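Long-range contacts in alginate lyase, family PL7 (Zobellia galactanivorans, PDB 4BE3), which probably cleaves alginate by beta-elimination as an exolytic lyase of polysaccharide lyase family 7: residues S5-Q10 with D45-K50; I16-G21 with T64-G69; F49-S54 with A260-N265; K87-S92 with E297-E302. All coordinates share one frame; numbering follows the deposited sequence.

Interaction 1 of 4, residues S5-Q10 with D45-K50; sequences SELIPQ and DWVVFK
Leu7 closes over Asp45 and Val47 where the N-terminal segment lies against strand 44-52, the second strand of the seven-stranded sheet of a concanavalin-like beta-sandwich. The packed part is small and made almost entirely of carbon against carbon. The side chains of Leu7 and Asp45 cross at about a right angle, and the two methyls of Leu7 straddle Asp45 CB, CD1 at 3.5 Å and CD2 at 3.6 Å. With CG opposite its own carbonyl carbon (chi1 -57°), Leu7 also carries CD1 to within 3.6 Å of the backbone N of Trp46. A branched leucine suits this place because one fork can cover both a methylene and the backbone beside it. Ile8, buried next to it, presents the end of its longer branch to Val47. The rest of the N-terminal segment is looser: the side chains of Ser5, Glu6 and Pro9 stay clear of the strand, and Glu6 and Pro9 are exposed. The carboxylate of Asp45 leaves the apolar patch, OD1 hydrogen-bonding to His40 and OD2 forming a salt bridge with Lys2, so its charge is answered outside. On the buried side, Val47 CG2 is shared by two methyls, lying 3.8 Å from Leu7 CD1 and 3.8 Å from Ile8 CD1.

Interaction 2 of 4, residues I16-G21 with T64-G69; sequences ILLGDG and TRTELG. With SRT (S,R meso-tartaric acid), chain C.
Leu17 and Glu67 exchange two backbone hydrogen bonds, Glu67 N to Leu17 O at 2.8 Å and Leu17 N to Glu67 O at 3.1 Å. Beside them, Arg65 NH1 forms a salt bridge to Glu67 OE1 at 2.8 Å, with the oxygen only 2° out of the guanidinium plane; Lys257 shares that oxygen. Gly19 N adds a weak bond to Thr66 OG1, whose stronger partner is Lys50 O. The two strands are antiparallel neighbours in the larger sheet of the sandwich, and the side chains of Leu17 and Arg65 help line the pocket that holds meso-tartaric acid. Tartrate O3 sits over the centre of the guanidinium face, 3.3 Å above its plane, while Leu17 CD2 packs 3.9 Å from Arg65 CD. The arginine chain bends at chi3 (77°), which brings its flat end beneath the ligand. A methionine in place of Arg65 would probably leave Glu67 without this charged mate and remove the cationic face over which tartrate lies. On the other face of the strands, Ile16 CD1 meets Leu68 CD2 at 3.7 Å, and Leu18 CD2 rests on Thr66 CG2. Gly19, second residue of a type I turn from Leu18 to Gly21, lies so close to the other strand that a side chain would crowd Thr66 OG1 and Thr64 CG2.

Interaction 3 of 4, residues F49-S54 with A260-N265; sequences FKTPNS and AYNQTN
Phe49 begins the contact by setting its CB 3.7 Å from Ala260 CB; its ring leads away toward Leu68 and Phe300, and the small alanine lets the two backbones come close. At Thr51 the methyl does the touching. CG2 stands between the backbone N and carbonyl carbon, with OG1 opposite the N (chi1 178°), and from there it reaches Ala260 O at 3.4 Å and Asn262 CB at 3.7 Å. A beta-branched threonine suits this place by turning a methyl to the facing strand. Pro52 offers its carbonyl: Asn262 ND2 donates to Pro52 O at 3.1 Å from above the carbonyl plane. The same nitrogen donates to Asn53 OD1 at 2.9 Å, in the carbonyl plane and on a lone pair, with the two amide planes 60° apart. Both N-H groups of Asn262 are thus used, while its OD1 accepts from Thr264 N at 3.0 Å in an Asx turn, fixing the amide's rotation. Asn53 lies alongside Thr264 and its ND2 bonds Ser92. Strands 49-52 and 260-262 run nearly parallel, 16° apart at 6.9 Å, as facing members of the two sheets of the sandwich; strand 65-70 lies next to 260-262, and helix 286-291 covers Pro52 and Asn53.

Interaction 4 of 4, residues K87-S92 with E297-E302; sequences KVQHVS and EVWFKE
Bending at chi2 (-71°) folds the Gln89 chain over the indole of Trp299, whose chi1 of -70° (CG anti to its carbonyl carbon) helps to lay the ring beside Gln89. Gln89 CG then lies 3.4 Å from the centroid of the five-membered ring and close to its normal, a CH-pi contact. Its NE2 continues over the same face and sits above the six-membered ring, 3.2 Å from the plane, the amide nearly upright on the ring at 80°. Lys87 CE approaches Trp299 CE3 obliquely at 3.6 Å, an extended chain whose NZ goes on to a salt bridge with Glu41. The indole N-H is held in the ring plane: NE1 donates to Glu297 OE2 at 2.7 Å, using the anti lone pair, so a glutamate two residues back on the same side helps fix the ring. A leucine in place of Trp299 would probably leave Glu297 OE2 without its N-H partner and strip Gln89 CG of the aromatic face beneath it. Between the strands, Trp299 N donates almost straight to Lys87 O at 2.9 Å. On the opposite face Val88 and Val298 pack inward toward Val105. Glu297 O takes two donors, Gln89 N at 2.8 Å and His90 N at 3.2 Å, the classic beta bulge in an antiparallel sheet of this jelly-roll fold.

Strand 44-52 ties the set together. Interactions 1 and 3 share Phe49 and Lys50, and interaction 4 is bound to both through the backbone bond from Val298 N to Phe49 O, 2.8 Å. Phe49 CE1 also packs on Phe300 CD1 at 3.4 Å. Interaction 2 belongs to the sheet that carries the tartrate pocket, joined to the other sheet where Thr66 OG1 lies 2.6 Å from Lys50 O, and within its own sheet to interaction 3 by Asn262 N and Thr64 O, 2.9 Å apart. Interaction 3 lies between the two sheets, the Thr51 side chain about 11 Å from the tartrate. Interactions 2 and 4 do not touch, their nearest atoms being about 7 Å apart.

Interaction 1 of 4, residues S5-Q10 with D45-K50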
loop_
_atom_site.group_PDB
_atom_site.type_symbol
_atom_site.label_atom_id
_atom_site.label_comp_id
_atom_site.label_asym_id
_atom_site.label_seq_id
_atom_site.Cartn_x
_atom_site.Cartn_y
_atom_site.Cartn_z
ATOM N N SER A 5 1.950 2.424 -22.779
ATOM C CA SER A 5 1.464 1.312 -21.964
ATOM C C SER A 5 1.981 0.002 -22.545
ATOM O O SER A 5 1.974 -0.978 -21.816
ATOM C CB SER A 5 -0.066 1.253 -21.910
ATOM O OG SER A 5 -0.609 1.409 -23.255
ATOM N N GLU A 6 2.392 0.009 -23.812
ATOM C CA GLU A 6 2.919 -1.253 -24.358
ATOM C C GLU A 6 4.288 -1.578 -23.795
ATOM O O GLU A 6 4.757 -2.682 -23.954
ATOM C CB GLU A 6 3.046 -1.170 -25.862
ATOM C CG GLU A 6 1.640 -1.020 -26.534
ATOM C CD GLU A 6 1.685 -0.864 -28.048
ATOM O OE1 GLU A 6 2.324 -1.711 -28.736
ATOM O OE2 GLU A 6 1.093 0.166 -28.551
ATOM N N LEU A 7 4.951 -0.529 -23.217
ATOM C CA LEU A 7 6.350 -0.726 -22.603
ATOM C C LEU A 7 6.351 -0.798 -21.091
ATOM O O LEU A 7 7.287 -1.211 -20.529
ATOM C CB LEU A 7 7.228 0.456 -23.054
ATOM C CG LEU A 7 7.403 0.715 -24.519
ATOM C CD1 LEU A 7 8.287 1.947 -24.929
ATOM C CD2 LEU A 7 7.843 -0.579 -25.170
ATOM N N ILE A 8 5.257 -0.430 -20.447
ATOM C CA ILE A 8 5.159 -0.382 -19.013
ATOM C C ILE A 8 3.868 -1.123 -18.616
ATOM O O ILE A 8 2.761 -0.569 -18.575
ATOM C CB ILE A 8 5.066 1.097 -18.524
ATOM C CG1 ILE A 8 6.347 1.866 -18.958
ATOM C CG2 ILE A 8 4.919 1.174 -16.951
ATOM C CD1 ILE A 8 6.195 3.337 -18.528
ATOM N N PRO A 9 4.039 -2.303 -18.165
ATOM C CA PRO A 9 2.881 -3.152 -17.891
ATOM C C PRO A 9 2.072 -2.680 -16.733
ATOM O O PRO A 9 0.909 -3.087 -16.609
ATOM C CB PRO A 9 3.516 -4.473 -17.546
ATOM C CG PRO A 9 4.916 -4.454 -17.946
ATOM C CD PRO A 9 5.315 -3.032 -18.277
ATOM N N GLN A 10 2.669 -1.892 -15.811
ATOM C CA GLN A 10 1.878 -1.335 -14.761
ATOM C C GLN A 10 1.396 0.040 -15.087
ATOM O O GLN A 10 1.099 0.817 -14.160
ATOM C CB GLN A 10 2.830 -1.203 -13.512
ATOM C CG GLN A 10 3.174 -2.649 -13.022
ATOM C CD GLN A 10 4.264 -2.486 -11.935
ATOM O OE1 GLN A 10 5.163 -1.649 -12.094
ATOM N NE2 GLN A 10 4.214 -3.276 -10.946
ATOM N N ASP A 45 12.646 0.265 -27.488
ATOM C CA ASP A 45 11.602 1.283 -27.458
ATOM C C ASP A 45 11.724 2.042 -26.083
ATOM O O ASP A 45 12.007 1.384 -25.064
ATOM C CB ASP A 45 10.283 0.588 -27.526
ATOM C CG ASP A 45 10.063 -0.039 -28.961
ATOM O OD1 ASP A 45 10.314 0.675 -29.941
ATOM O OD2 ASP A 45 9.652 -1.186 -29.019
ATOM N N TRP A 46 11.401 3.338 -26.072
ATOM C CA TRP A 46 11.563 4.132 -24.832
ATOM C C TRP A 46 10.304 4.939 -24.660
ATOM O O TRP A 46 9.721 5.385 -25.640
ATOM C CB TRP A 46 12.786 5.167 -25.043
ATOM C CG TRP A 46 14.100 4.510 -25.229
ATOM C CD1 TRP A 46 14.671 4.033 -26.421
ATOM C CD2 TRP A 46 15.110 4.256 -24.190
ATOM N NE1 TRP A 46 15.892 3.407 -26.157
ATOM C CE2 TRP A 46 16.226 3.541 -24.857
ATOM C CE3 TRP A 46 15.205 4.564 -22.832
ATOM C CZ2 TRP A 46 17.365 3.114 -24.155
ATOM C CZ3 TRP A 46 16.360 4.143 -22.122
ATOM C CH2 TRP A 46 17.419 3.463 -22.784
ATOM N N VAL A 47 9.916 5.183 -23.412
ATOM C CA VAL A 47 8.853 6.030 -23.132
ATOM C C VAL A 47 9.486 7.437 -22.931
ATOM O O VAL A 47 10.412 7.538 -22.053
ATOM C CB VAL A 47 8.205 5.625 -21.805
ATOM C CG1 VAL A 47 7.129 6.624 -21.476
ATOM C CG2 VAL A 47 7.651 4.146 -21.922
ATOM N N VAL A 48 9.015 8.413 -23.700
ATOM C CA VAL A 48 9.618 9.729 -23.645
ATOM C C VAL A 48 8.765 10.577 -22.788
ATOM O O VAL A 48 7.552 10.633 -23.018
ATOM C CB VAL A 48 9.710 10.343 -25.050
ATOM C CG1 VAL A 48 10.252 11.808 -25.054
ATOM C CG2 VAL A 48 10.609 9.535 -25.982
ATOM N N PHE A 49 9.366 11.400 -21.877
ATOM C CA PHE A 49 8.638 12.400 -21.232
ATOM C C PHE A 49 9.345 13.723 -21.630
ATOM O O PHE A 49 10.626 13.831 -21.419
ATOM C CB PHE A 49 8.835 12.280 -19.700
ATOM C CG PHE A 49 8.199 10.987 -19.146
ATOM C CD1 PHE A 49 8.893 9.783 -19.229
ATOM C CD2 PHE A 49 6.912 11.046 -18.562
ATOM C CE1 PHE A 49 8.279 8.546 -18.786
ATOM C CE2 PHE A 49 6.316 9.865 -18.066
ATOM C CZ PHE A 49 7.025 8.644 -18.156
ATOM N N LYS A 50 8.584 14.655 -22.186
ATOM C CA LYS A 50 9.227 15.872 -22.690
ATOM C C LYS A 50 8.390 17.007 -22.134
ATOM O O LYS A 50 7.128 16.910 -22.049
ATOM C CB LYS A 50 9.220 15.807 -24.169
ATOM C CG LYS A 50 9.973 17.056 -24.817
ATOM C CD LYS A 50 9.828 16.980 -26.353
ATOM C CE LYS A 50 10.720 18.105 -26.920
ATOM N NZ LYS A 50 10.816 17.981 -28.409
#

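Interaction 2 of 4, residues I16-G21 with T64-G69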
loop_
_atom_site.group_PDB
_atom_site.type_symbol
_atom_site.label_atom_id
_atom_site.label_comp_id
_atom_site.label_asym_id
_atom_site.label_seq_id
_atom_site.Cartn_x
_atom_site.Cartn_y
_atom_site.Cartn_z
ATOM N N ILE A 16 -1.089 10.780 -15.005
ATOM C CA ILE A 16 -0.032 11.700 -15.516
ATOM C C ILE A 16 -0.503 13.142 -15.431
ATOM O O ILE A 16 -1.748 13.418 -15.508
ATOM C CB ILE A 16 0.410 11.268 -16.986
ATOM C CG1 ILE A 16 1.831 11.848 -17.399
ATOM C CG2 ILE A 16 -0.607 11.764 -18.026
ATOM C CD1 ILE A 16 2.441 11.207 -18.608
ATOM N N LEU A 17 0.488 14.067 -15.305
ATOM C CA LEU A 17 0.220 15.487 -15.623
ATOM C C LEU A 17 1.208 15.767 -16.789
ATOM O O LEU A 17 2.439 15.454 -16.643
ATOM C CB LEU A 17 0.523 16.347 -14.388
ATOM C CG LEU A 17 0.634 17.879 -14.698
ATOM C CD1 LEU A 17 -0.761 18.299 -15.329
ATOM C CD2 LEU A 17 0.881 18.477 -13.344
ATOM N N LEU A 18 0.791 16.422 -17.881
ATOM C CA LEU A 18 1.687 16.814 -18.986
ATOM C C LEU A 18 2.109 18.235 -18.862
ATOM O O LEU A 18 1.443 19.029 -18.113
ATOM C CB LEU A 18 0.932 16.688 -20.330
ATOM C CG LEU A 18 0.262 15.292 -20.548
ATOM C CD1 LEU A 18 -0.388 15.406 -21.963
ATOM C CD2 LEU A 18 1.235 14.083 -20.537
ATOM N N GLY A 19 3.103 18.602 -19.670
ATOM C CA GLY A 19 3.697 19.968 -19.629
ATOM C C GLY A 19 2.667 21.020 -20.051
ATOM O O GLY A 19 2.851 22.189 -19.725
ATOM N N ASP A 20 1.637 20.621 -20.807
ATOM C CA ASP A 20 0.620 21.580 -21.129
ATOM C C ASP A 20 -0.598 21.634 -20.161
ATOM O O ASP A 20 -1.606 22.294 -20.514
ATOM C CB ASP A 20 0.131 21.332 -22.519
ATOM C CG ASP A 20 -0.711 20.070 -22.602
ATOM O OD1 ASP A 20 -0.871 19.287 -21.578
ATOM O OD2 ASP A 20 -1.301 19.841 -23.720
ATOM N N GLY A 21 -0.498 20.983 -19.012
ATOM C CA GLY A 21 -1.435 21.048 -17.878
ATOM C C GLY A 21 -2.536 19.971 -18.053
ATOM O O GLY A 21 -3.414 19.844 -17.191
ATOM N N THR A 64 7.262 23.130 -14.503
ATOM C CA THR A 64 6.412 22.392 -15.402
ATOM C C THR A 64 6.886 20.961 -15.454
ATOM O O THR A 64 8.123 20.647 -15.200
ATOM C CB THR A 64 6.610 23.034 -16.780
ATOM O OG1 THR A 64 6.132 24.423 -16.637
ATOM C CG2 THR A 64 5.761 22.294 -17.847
ATOM N N ARG A 65 5.928 20.024 -15.640
ATOM C CA ARG A 65 6.416 18.594 -15.673
ATOM C C ARG A 65 5.600 17.837 -16.745
ATOM O O ARG A 65 4.475 18.257 -17.043
ATOM C CB ARG A 65 6.192 17.929 -14.290
ATOM C CG ARG A 65 4.702 17.651 -13.968
ATOM C CD ARG A 65 4.520 17.281 -12.494
ATOM N NE ARG A 65 4.601 18.526 -11.660
ATOM C CZ ARG A 65 5.049 18.513 -10.424
ATOM N NH1 ARG A 65 5.678 17.385 -9.958
ATOM N NH2 ARG A 65 4.928 19.573 -9.630
ATOM N N THR A 66 6.180 16.755 -17.247
ATOM C CA THR A 66 5.350 15.676 -17.875
ATOM C C THR A 66 5.730 14.498 -17.029
ATOM O O THR A 66 6.936 14.020 -17.115
ATOM C CB THR A 66 5.775 15.474 -19.295
ATOM O OG1 THR A 66 5.434 16.660 -20.043
ATOM C CG2 THR A 66 4.980 14.266 -19.870
ATOM N N GLU A 67 4.850 14.050 -16.096
ATOM C CA GLU A 67 5.422 13.117 -15.060
ATOM C C GLU A 67 4.223 12.229 -14.587
ATOM O O GLU A 67 3.084 12.764 -14.353
ATOM C CB GLU A 67 5.882 14.029 -13.866
ATOM C CG GLU A 67 6.678 13.230 -12.821
ATOM C CD GLU A 67 7.097 14.083 -11.644
ATOM O OE1 GLU A 67 6.302 14.979 -11.181
ATOM O OE2 GLU A 67 8.198 13.779 -11.141
ATOM N N LEU A 68 4.567 10.993 -14.343
ATOM C CA LEU A 68 3.535 10.030 -13.756
ATOM C C LEU A 68 3.413 10.236 -12.279
ATOM O O LEU A 68 4.458 10.539 -11.612
ATOM C CB LEU A 68 4.095 8.655 -13.992
ATOM C CG LEU A 68 4.417 8.296 -15.396
ATOM C CD1 LEU A 68 4.849 6.795 -15.355
ATOM C CD2 LEU A 68 3.134 8.373 -16.287
ATOM N N GLY A 69 2.252 9.960 -11.660
ATOM C CA GLY A 69 2.150 9.929 -10.205
ATOM C C GLY A 69 1.491 8.568 -9.897
ATOM O O GLY A 69 0.506 8.150 -10.600
HETATM O O1 SRT C . 2.797 18.153 -6.773
HETATM O O11 SRT C . 3.818 16.175 -7.373
HETATM C C1 SRT C . 2.891 17.003 -7.287
HETATM C C2 SRT C . 1.802 16.397 -8.103
HETATM O O2 SRT C . 1.445 15.018 -7.861
HETATM C C3 SRT C . 1.014 17.311 -9.006
HETATM O O3 SRT C . 1.951 17.158 -9.987
HETATM C C4 SRT C . -0.361 16.957 -9.359
HETATM O O4 SRT C . -0.650 16.522 -10.468
HETATM O O41 SRT C . -1.231 16.947 -8.490
#

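Interaction 3 of 4, residues F49-S54 with A260-N265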
loop_
_atom_site.group_PDB
_atom_site.type_symbol
_atom_site.label_atom_id
_atom_site.label_comp_id
_atom_site.label_asym_id
_atom_site.label_seq_id
_atom_site.Cartn_x
_atom_site.Cartn_y
_atom_site.Cartn_z
ATOM N N PHE A 49 9.366 11.400 -21.877
ATOM C CA PHE A 49 8.638 12.400 -21.232
ATOM C C PHE A 49 9.345 13.723 -21.630
ATOM O O PHE A 49 10.626 13.831 -21.419
ATOM C CB PHE A 49 8.835 12.280 -19.700
ATOM C CG PHE A 49 8.199 10.987 -19.146
ATOM C CD1 PHE A 49 8.893 9.783 -19.229
ATOM C CD2 PHE A 49 6.912 11.046 -18.562
ATOM C CE1 PHE A 49 8.279 8.546 -18.786
ATOM C CE2 PHE A 49 6.316 9.865 -18.066
ATOM C CZ PHE A 49 7.025 8.644 -18.156
ATOM N N LYS A 50 8.584 14.655 -22.186
ATOM C CA LYS A 50 9.227 15.872 -22.690
ATOM C C LYS A 50 8.390 17.007 -22.134
ATOM O O LYS A 50 7.128 16.910 -22.049
ATOM C CB LYS A 50 9.220 15.807 -24.169
ATOM C CG LYS A 50 9.973 17.056 -24.817
ATOM C CD LYS A 50 9.828 16.980 -26.353
ATOM C CE LYS A 50 10.720 18.105 -26.920
ATOM N NZ LYS A 50 10.816 17.981 -28.409
ATOM N N THR A 51 9.056 18.060 -21.658
ATOM C CA THR A 51 8.283 19.172 -21.104
ATOM C C THR A 51 9.062 20.502 -21.294
ATOM O O THR A 51 10.280 20.520 -21.125
ATOM C CB THR A 51 8.014 18.923 -19.594
ATOM O OG1 THR A 51 7.295 20.005 -19.015
ATOM C CG2 THR A 51 9.370 18.806 -18.758
ATOM N N PRO A 52 8.352 21.584 -21.500
ATOM C CA PRO A 52 9.133 22.843 -21.696
ATOM C C PRO A 52 9.494 23.431 -20.340
ATOM O O PRO A 52 9.042 22.929 -19.275
ATOM C CB PRO A 52 8.033 23.758 -22.404
ATOM C CG PRO A 52 6.731 23.298 -21.696
ATOM C CD PRO A 52 6.902 21.807 -21.667
ATOM N N ASN A 53 10.282 24.529 -20.368
ATOM C CA ASN A 53 10.592 25.190 -19.140
ATOM C C ASN A 53 9.383 25.935 -18.519
ATOM O O ASN A 53 9.262 26.049 -17.314
ATOM C CB ASN A 53 11.674 26.304 -19.535
ATOM C CG ASN A 53 13.091 25.731 -19.762
ATOM O OD1 ASN A 53 13.357 24.522 -19.606
ATOM N ND2 ASN A 53 14.037 26.682 -20.167
ATOM N N SER A 54 8.456 26.402 -19.410
ATOM C CA SER A 54 7.314 27.080 -18.896
ATOM C C SER A 54 6.062 26.593 -19.685
ATOM O O SER A 54 5.916 26.897 -20.865
ATOM C CB SER A 54 7.564 28.620 -19.011
ATOM O OG SER A 54 6.357 29.276 -18.716
ATOM N N ALA A 260 9.655 13.532 -16.312
ATOM C CA ALA A 260 10.506 14.720 -16.494
ATOM C C ALA A 260 9.851 15.890 -15.774
ATOM O O ALA A 260 8.931 16.513 -16.307
ATOM C CB ALA A 260 10.665 14.997 -17.973
ATOM N N TYR A 261 10.363 16.223 -14.584
ATOM C CA TYR A 261 9.804 17.356 -13.818
ATOM C C TYR A 261 10.907 18.399 -13.981
ATOM O O TYR A 261 11.991 18.286 -13.345
ATOM C CB TYR A 261 9.702 16.858 -12.362
ATOM C CG TYR A 261 9.267 17.936 -11.355
ATOM C CD1 TYR A 261 8.607 19.114 -11.762
ATOM C CD2 TYR A 261 9.485 17.673 -9.969
ATOM C CE1 TYR A 261 8.141 20.015 -10.760
ATOM C CE2 TYR A 261 9.030 18.576 -9.016
ATOM C CZ TYR A 261 8.387 19.690 -9.413
ATOM O OH TYR A 261 7.952 20.556 -8.419
ATOM N N ASN A 262 10.642 19.355 -14.821
ATOM C CA ASN A 262 11.704 20.339 -15.270
ATOM C C ASN A 262 11.992 21.268 -14.148
ATOM O O ASN A 262 11.072 21.893 -13.688
ATOM C CB ASN A 262 11.152 21.100 -16.420
ATOM C CG ASN A 262 12.283 21.810 -17.220
ATOM O OD1 ASN A 262 13.419 21.861 -16.719
ATOM N ND2 ASN A 262 11.975 22.272 -18.400
ATOM N N GLN A 263 13.269 21.414 -13.692
ATOM C CA GLN A 263 13.434 22.390 -12.626
ATOM C C GLN A 263 13.987 23.691 -13.221
ATOM O O GLN A 263 14.239 24.615 -12.450
ATOM C CB GLN A 263 14.577 21.917 -11.723
ATOM C CG GLN A 263 14.278 20.480 -11.207
ATOM C CD GLN A 263 13.061 20.478 -10.289
ATOM O OE1 GLN A 263 11.952 19.892 -10.690
ATOM N NE2 GLN A 263 13.154 21.023 -9.138
ATOM N N THR A 264 14.038 23.801 -14.537
ATOM C CA THR A 264 14.428 25.141 -15.051
ATOM C C THR A 264 13.143 25.887 -15.511
ATOM O O THR A 264 12.365 25.413 -16.323
ATOM C CB THR A 264 15.330 24.929 -16.328
ATOM O OG1 THR A 264 16.510 24.226 -15.969
ATOM C CG2 THR A 264 15.854 26.375 -16.786
ATOM N N ASN A 265 12.901 26.994 -14.860
ATOM C CA ASN A 265 11.733 27.860 -15.160
ATOM C C ASN A 265 12.200 29.224 -15.598
ATOM O O ASN A 265 13.412 29.496 -15.715
ATOM C CB ASN A 265 10.877 27.966 -13.899
ATOM C CG ASN A 265 11.718 28.393 -12.712
ATOM O OD1 ASN A 265 12.192 29.535 -12.714
ATOM N ND2 ASN A 265 11.889 27.493 -11.665
#

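Interaction 4 of 4, residues K87-S92 with E297-E302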
loop_
_atom_site.group_PDB
_atom_site.type_symbol
_atom_site.label_atom_id
_atom_site.label_comp_id
_atom_site.label_asym_id
_atom_site.label_seq_id
_atom_site.Cartn_x
_atom_site.Cartn_y
_atom_site.Cartn_z
ATOM N N LYS A 87 17.567 7.441 -19.686
ATOM C CA LYS A 87 18.685 8.323 -20.076
ATOM C C LYS A 87 18.067 9.645 -20.240
ATOM O O LYS A 87 16.919 9.772 -20.724
ATOM C CB LYS A 87 19.435 7.791 -21.285
ATOM C CG LYS A 87 18.531 7.527 -22.497
ATOM C CD LYS A 87 19.321 6.706 -23.515
ATOM C CE LYS A 87 18.469 6.642 -24.812
ATOM N NZ LYS A 87 19.343 5.846 -25.738
ATOM N N VAL A 88 18.790 10.709 -19.805
ATOM C CA VAL A 88 18.321 12.034 -20.012
ATOM C C VAL A 88 18.835 12.461 -21.329
ATOM O O VAL A 88 20.030 12.343 -21.604
ATOM C CB VAL A 88 18.823 12.973 -18.862
ATOM C CG1 VAL A 88 18.409 14.430 -19.124
ATOM C CG2 VAL A 88 18.241 12.477 -17.505
ATOM N N GLN A 89 17.912 13.023 -22.159
ATOM C CA GLN A 89 18.246 13.391 -23.562
ATOM C C GLN A 89 18.425 14.904 -23.605
ATOM O O GLN A 89 19.064 15.354 -24.528
ATOM C CB GLN A 89 17.149 13.016 -24.556
ATOM C CG GLN A 89 17.034 11.455 -24.601
ATOM C CD GLN A 89 18.231 10.794 -25.304
ATOM O OE1 GLN A 89 19.337 11.028 -24.953
ATOM N NE2 GLN A 89 17.989 9.915 -26.283
ATOM N N HIS A 90 17.833 15.684 -22.687
ATOM C CA HIS A 90 17.948 17.098 -22.875
ATOM C C HIS A 90 17.602 17.803 -21.577
ATOM O O HIS A 90 16.698 17.332 -20.911
ATOM C CB HIS A 90 16.949 17.581 -23.962
ATOM C CG HIS A 90 17.318 18.948 -24.479
ATOM N ND1 HIS A 90 16.897 20.132 -23.898
ATOM C CD2 HIS A 90 18.188 19.282 -25.513
ATOM C CE1 HIS A 90 17.410 21.184 -24.653
ATOM N NE2 HIS A 90 18.202 20.655 -25.625
ATOM N N VAL A 91 18.364 18.874 -21.166
ATOM C CA VAL A 91 17.944 19.786 -20.100
ATOM C C VAL A 91 17.983 21.207 -20.658
ATOM O O VAL A 91 18.491 21.416 -21.765
ATOM C CB VAL A 91 18.907 19.741 -18.881
ATOM C CG1 VAL A 91 18.757 18.360 -18.123
ATOM C CG2 VAL A 91 20.368 19.954 -19.373
ATOM N N SER A 92 17.453 22.170 -19.906
ATOM C CA SER A 92 17.419 23.527 -20.515
ATOM C C SER A 92 18.812 23.977 -20.865
ATOM O O SER A 92 19.755 23.838 -20.054
ATOM C CB SER A 92 16.861 24.509 -19.517
ATOM O OG SER A 92 16.846 25.766 -20.130
ATOM N N GLU A 297 13.942 16.538 -21.456
ATOM C CA GLU A 297 13.409 15.378 -22.091
ATOM C C GLU A 297 14.117 14.129 -21.565
ATOM O O GLU A 297 15.365 14.086 -21.494
ATOM C CB GLU A 297 13.723 15.501 -23.623
ATOM C CG GLU A 297 13.164 14.209 -24.384
ATOM C CD GLU A 297 13.348 14.326 -25.886
ATOM O OE1 GLU A 297 13.382 15.511 -26.381
ATOM O OE2 GLU A 297 13.467 13.293 -26.622
ATOM N N VAL A 298 13.366 13.136 -21.113
ATOM C CA VAL A 298 13.996 12.026 -20.360
ATOM C C VAL A 298 13.290 10.744 -20.966
ATOM O O VAL A 298 12.044 10.790 -21.140
ATOM C CB VAL A 298 13.581 12.094 -18.894
ATOM C CG1 VAL A 298 14.260 10.937 -18.095
ATOM C CG2 VAL A 298 14.077 13.471 -18.222
ATOM N N TRP A 299 14.086 9.714 -21.238
ATOM C CA TRP A 299 13.538 8.492 -21.835
ATOM C C TRP A 299 13.669 7.372 -20.895
ATOM O O TRP A 299 14.703 7.217 -20.260
ATOM C CB TRP A 299 14.356 8.162 -23.050
ATOM C CG TRP A 299 14.209 9.074 -24.210
ATOM C CD1 TRP A 299 13.661 10.401 -24.299
ATOM C CD2 TRP A 299 14.657 8.766 -25.525
ATOM N NE1 TRP A 299 13.771 10.854 -25.594
ATOM C CE2 TRP A 299 14.376 9.921 -26.361
ATOM C CE3 TRP A 299 15.303 7.634 -26.090
ATOM C CZ2 TRP A 299 14.689 9.946 -27.751
ATOM C CZ3 TRP A 299 15.614 7.670 -27.490
ATOM C CH2 TRP A 299 15.357 8.814 -28.270
ATOM N N PHE A 300 12.626 6.559 -20.717
ATOM C CA PHE A 300 12.745 5.482 -19.770
ATOM C C PHE A 300 12.566 4.205 -20.495
ATOM O O PHE A 300 11.647 4.106 -21.387
ATOM C CB PHE A 300 11.595 5.550 -18.732
ATOM C CG PHE A 300 11.792 6.633 -17.691
ATOM C CD1 PHE A 300 11.547 7.955 -18.043
ATOM C CD2 PHE A 300 12.241 6.233 -16.416
ATOM C CE1 PHE A 300 11.691 8.943 -17.076
ATOM C CE2 PHE A 300 12.420 7.283 -15.439
ATOM C CZ PHE A 300 12.212 8.592 -15.840
ATOM N N LYS A 301 13.340 3.210 -20.145
ATOM C CA LYS A 301 12.979 1.908 -20.793
ATOM C C LYS A 301 12.411 0.933 -19.755
ATOM O O LYS A 301 11.939 -0.166 -20.075
ATOM C CB LYS A 301 14.189 1.319 -21.473
ATOM C CG LYS A 301 15.261 0.931 -20.571
ATOM C CD LYS A 301 16.116 0.174 -21.551
ATOM C CE LYS A 301 16.985 -0.849 -20.906
ATOM N NZ LYS A 301 18.160 -1.009 -21.827
ATOM N N GLU A 302 12.511 1.269 -18.498
ATOM C CA GLU A 302 11.883 0.373 -17.502
ATOM C C GLU A 302 11.406 1.287 -16.391
ATOM O O GLU A 302 12.104 2.327 -16.038
ATOM C CB GLU A 302 12.929 -0.554 -16.946
ATOM C CG GLU A 302 12.374 -1.052 -15.562
ATOM C CD GLU A 302 12.955 -2.365 -14.980
ATOM O OE1 GLU A 302 14.148 -2.602 -15.130
ATOM O OE2 GLU A 302 12.196 -3.166 -14.296
#